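Local coordinates for Glyco_hydro_cc domain-containing protein (Cryptococcus neoformans, PDB 6UBC) that probably binds oligosaccharides derived from beta-1,3-glucan through a fold of glycoside hydrolase family 128, at residues L325-F328 and S329-S333; N284-V287 and A288-A291. All blocks are in the same frame, centred on the assembly; numbering follows the deposited sequence.

Interaction 1: L325-F328 and S329-S333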
loop_
_atom_site.group_PDB
_atom_site.type_symbol
_atom_site.label_atom_id
_atom_site.label_comp_id
_atom_site.label_asym_id
_atom_site.label_seq_id
_atom_site.Cartn_x
_atom_site.Cartn_y
_atom_site.Cartn_z
ATOM N N LEU A 325 12.086 -0.174 9.984
ATOM C CA LEU A 325 12.413 0.366 8.666
ATOM C C LEU A 325 13.780 1.034 8.718
ATOM O O LEU A 325 14.526 1.011 7.716
ATOM C CB LEU A 325 11.369 1.352 8.198
ATOM C CG LEU A 325 11.415 1.661 6.706
ATOM C CD1 LEU A 325 11.224 0.413 5.827
ATOM C CD2 LEU A 325 10.382 2.703 6.342
ATOM N N SER A 326 14.069 1.745 9.796
ATOM C CA SER A 326 15.345 2.506 9.866
ATOM C C SER A 326 16.506 1.519 9.852
ATOM O O SER A 326 17.523 1.796 9.161
ATOM C CB SER A 326 15.411 3.445 11.026
ATOM O OG SER A 326 15.300 2.784 12.285
ATOM N N ALA A 327 16.400 0.435 10.597
ATOM C CA ALA A 327 17.481 -0.584 10.561
ATOM C C ALA A 327 17.520 -1.259 9.195
ATOM O O ALA A 327 18.612 -1.516 8.690
ATOM C CB ALA A 327 17.348 -1.601 11.655
ATOM N N PHE A 328 16.380 -1.584 8.617
ATOM C CA PHE A 328 16.276 -2.214 7.279
ATOM C C PHE A 328 16.979 -1.316 6.260
ATOM O O PHE A 328 17.747 -1.781 5.421
ATOM C CB PHE A 328 14.789 -2.421 6.935
ATOM C CG PHE A 328 14.450 -2.878 5.540
ATOM C CD1 PHE A 328 14.489 -4.237 5.199
ATOM C CD2 PHE A 328 14.062 -1.970 4.548
ATOM C CE1 PHE A 328 14.215 -4.645 3.899
ATOM C CE2 PHE A 328 13.746 -2.403 3.276
ATOM C CZ PHE A 328 13.825 -3.733 2.943
ATOM N N SER A 329 16.740 -0.016 6.333
ATOM C CA SER A 329 17.303 0.979 5.393
ATOM C C SER A 329 18.824 0.990 5.485
ATOM O O SER A 329 19.492 1.139 4.419
ATOM C CB SER A 329 16.725 2.369 5.681
ATOM O OG SER A 329 17.227 3.359 4.756
ATOM N N SER A 330 19.338 0.858 6.697
ATOM C CA SER A 330 20.782 0.778 6.994
ATOM C C SER A 330 21.396 -0.462 6.370
ATOM O O SER A 330 22.517 -0.338 5.826
ATOM C CB SER A 330 21.028 0.785 8.452
ATOM O OG SER A 330 20.710 2.069 8.895
ATOM N N GLN A 331 20.695 -1.584 6.402
ATOM C CA GLN A 331 21.219 -2.926 5.994
ATOM C C GLN A 331 21.067 -3.238 4.502
ATOM O O GLN A 331 21.895 -3.950 4.001
ATOM C CB GLN A 331 20.548 -3.994 6.833
ATOM C CG GLN A 331 20.939 -3.789 8.309
ATOM C CD GLN A 331 20.372 -4.849 9.234
ATOM O OE1 GLN A 331 20.268 -6.020 8.863
ATOM N NE2 GLN A 331 20.048 -4.435 10.457
ATOM N N ILE A 332 20.106 -2.688 3.793
ATOM C CA ILE A 332 19.911 -2.970 2.342
ATOM C C ILE A 332 20.990 -2.272 1.524
ATOM O O ILE A 332 21.445 -1.201 1.888
ATOM C CB ILE A 332 18.509 -2.624 1.810
ATOM C CG1 ILE A 332 18.144 -1.142 2.027
ATOM C CG2 ILE A 332 17.518 -3.521 2.483
ATOM C CD1 ILE A 332 16.725 -0.836 1.698
ATOM N N SER A 333 21.346 -2.899 0.392
ATOM C CA SER A 333 22.354 -2.342 -0.539
ATOM C C SER A 333 21.667 -1.532 -1.615
ATOM O O SER A 333 22.314 -0.633 -2.180
ATOM C CB SER A 333 23.274 -3.432 -1.055
ATOM O OG SER A 333 24.179 -3.796 0.012
#
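One face of the Phe328 ring is covered by Ile332 from the next turn of the helix. The methyl CG2 of Ile332 stands 3.8 Å from the centroid of the Phe328 ring, 15° off the ring normal, a CH-pi contact that lies a little toward the rim. The other branch of the isoleucine stays on the same side of the ring but out past its rim, with Ile332 CD1 3.7 Å from Phe328 CE2. Phe328 is placed for this by its CG standing anti to the backbone N (chi1 172°), beside its own carbonyl carbon. Trp294 meets the same ring edge-to-face, and the ring of Trp324 meets it with planes about 25° apart.

This is i to i+4 packing on the last turn of helix 324-331, one of the helices round the parallel strands of what is probably a (beta/alpha)8-type barrel, as expected for GH128. The backbone bonds run Ser329 N to Leu325 O at 2.8 Å, Ser330 N to Ser326 O at 3.2 Å and Gln331 N to Ala327 O at 3.1 Å. The final one joins Ile332 N to Phe328 O at 3.0 Å; the same carbonyl also takes a weak bond from Gln331 N. Ile332 then leaves helical geometry, although its side chain still folds back on the turn. The extended side chain of Gln331 carries its amide to helix 287-298, with Gln331 NE2 4.1 Å from Ala327 CB. Upstream, both carboxylate oxygens of Glu319 are used, OE1 by the backbone N of Leu325 and OE2 by that of Ser326.

Interaction 2: N284-V287 and A288-A291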
loop_
_atom_site.group_PDB
_atom_site.type_symbol
_atom_site.label_atom_id
_atom_site.label_comp_id
_atom_site.label_asym_id
_atom_site.label_seq_id
_atom_site.Cartn_x
_atom_site.Cartn_y
_atom_site.Cartn_z
ATOM N N ASN A 284 5.717 -10.610 9.417
ATOM C CA ASN A 284 6.534 -11.029 10.587
ATOM C C ASN A 284 7.946 -11.483 10.168
ATOM O O ASN A 284 8.338 -12.676 10.350
ATOM C CB ASN A 284 5.754 -12.089 11.381
ATOM C CG ASN A 284 6.454 -12.410 12.683
ATOM O OD1 ASN A 284 7.222 -11.604 13.187
ATOM N ND2 ASN A 284 6.286 -13.639 13.112
ATOM N N ILE A 285 8.762 -10.538 9.686
ATOM C CA ILE A 285 10.147 -10.811 9.215
ATOM C C ILE A 285 11.149 -10.012 10.072
ATOM O O ILE A 285 11.015 -8.800 10.211
ATOM C CB ILE A 285 10.295 -10.467 7.726
ATOM C CG1 ILE A 285 9.086 -10.880 6.885
ATOM C CG2 ILE A 285 11.579 -11.067 7.169
ATOM C CD1 ILE A 285 9.141 -10.401 5.449
ATOM N N ALA A 286 12.182 -10.669 10.596
ATOM C CA ALA A 286 13.305 -9.973 11.251
ATOM C C ALA A 286 13.975 -9.049 10.218
ATOM O O ALA A 286 14.129 -9.427 9.049
ATOM C CB ALA A 286 14.261 -11.008 11.812
ATOM N N VAL A 287 14.435 -7.894 10.675
ATOM C CA VAL A 287 15.125 -6.921 9.815
ATOM C C VAL A 287 16.177 -7.585 8.945
ATOM O O VAL A 287 16.154 -7.332 7.704
ATOM C CB VAL A 287 15.709 -5.760 10.625
ATOM C CG1 VAL A 287 16.611 -4.880 9.783
ATOM C CG2 VAL A 287 14.573 -4.935 11.177
ATOM N N ALA A 288 17.107 -8.332 9.529
ATOM C CA ALA A 288 18.256 -8.827 8.761
ATOM C C ALA A 288 17.772 -9.776 7.669
ATOM O O ALA A 288 18.372 -9.723 6.545
ATOM C CB ALA A 288 19.284 -9.496 9.667
ATOM N N ASP A 289 16.810 -10.653 7.971
ATOM C CA ASP A 289 16.247 -11.591 6.967
ATOM C C ASP A 289 15.556 -10.776 5.865
ATOM O O ASP A 289 15.675 -11.112 4.651
ATOM C CB ASP A 289 15.259 -12.583 7.569
ATOM C CG ASP A 289 15.983 -13.459 8.589
ATOM O OD1 ASP A 289 17.136 -13.717 8.359
ATOM O OD2 ASP A 289 15.427 -13.769 9.628
ATOM N N ALA A 290 14.865 -9.698 6.255
ATOM C CA ALA A 290 14.098 -8.953 5.229
ATOM C C ALA A 290 15.058 -8.225 4.282
ATOM O O ALA A 290 14.776 -8.118 3.033
ATOM C CB ALA A 290 13.154 -8.004 5.888
ATOM N N ALA A 291 16.123 -7.674 4.859
ATOM C CA ALA A 291 17.114 -6.899 4.081
ATOM C C ALA A 291 17.709 -7.810 3.004
ATOM O O ALA A 291 17.767 -7.412 1.846
ATOM C CB ALA A 291 18.170 -6.347 5.002
HETATM O O HOH W 1 12.591 -13.467 9.994
#
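Ile285 and Ala290 meet where the incoming loop folds against the first turn of the helix. The gamma-methyl CG2 of Ile285 heads toward the CB of Asp289, and the methyl of Ala290 lies beside it, with 3.7 Å between Ile285 CG2 and Ala290 CB. It gets there by standing anti to the backbone N of Ile285, while CG1 lies beside that N (chi1 -41°). Ile285 CG2 is 4.0 Å from Asp289 CB, so the one methyl is in contact with both residues.

The carboxylate of Asp289 reaches back alongside Ala286, its OD2 3.7 Å from Ala286 CB. A water joins the two residues: it accepts from Ala286 N at 2.9 Å and donates to Asp289 OD2 at 2.9 Å. Ala286 is the N-cap, so the third residue after it reaches back to the N-cap NH through water, like one half of a capping box but not a true one. The carboxylate of Asp289 would probably interact favourably with the helix N-terminal dipole. The helix proper opens with Ala290 N bonded to Ala286 O at 2.9 Å and Ala291 N to Val287 O at 2.9 Å, two fairly straight bonds.

Val287 turns away from its own helix onto Trp324 and Gln331 of helix 324-331. Trp324 also packs on Ala290 and hydrogen-bonds through NE1 to Ile285 O, so the start of helix 287-298, reached by the loop that follows strand 268-270, is fastened to its neighbouring helix.

How the interactions relate
Interaction 2 comes first along the chain, at the start of helix 287-298; interaction 1 follows at the end of helix 324-331, after strand 307-309 has intervened. Their centres lie about 10 Å apart, on the same side of the chain's centre, and the two helices touch directly. Val287 CG1 comes within 3.5 Å of Phe328 N. A second point of contact has Phe328 CE1 3.6 Å from Ala290 O. One helix's beginning is therefore packed against the other's end, joining two helices of a single domain, whose central sheet includes parallel neighbours 268-270 and 307-309.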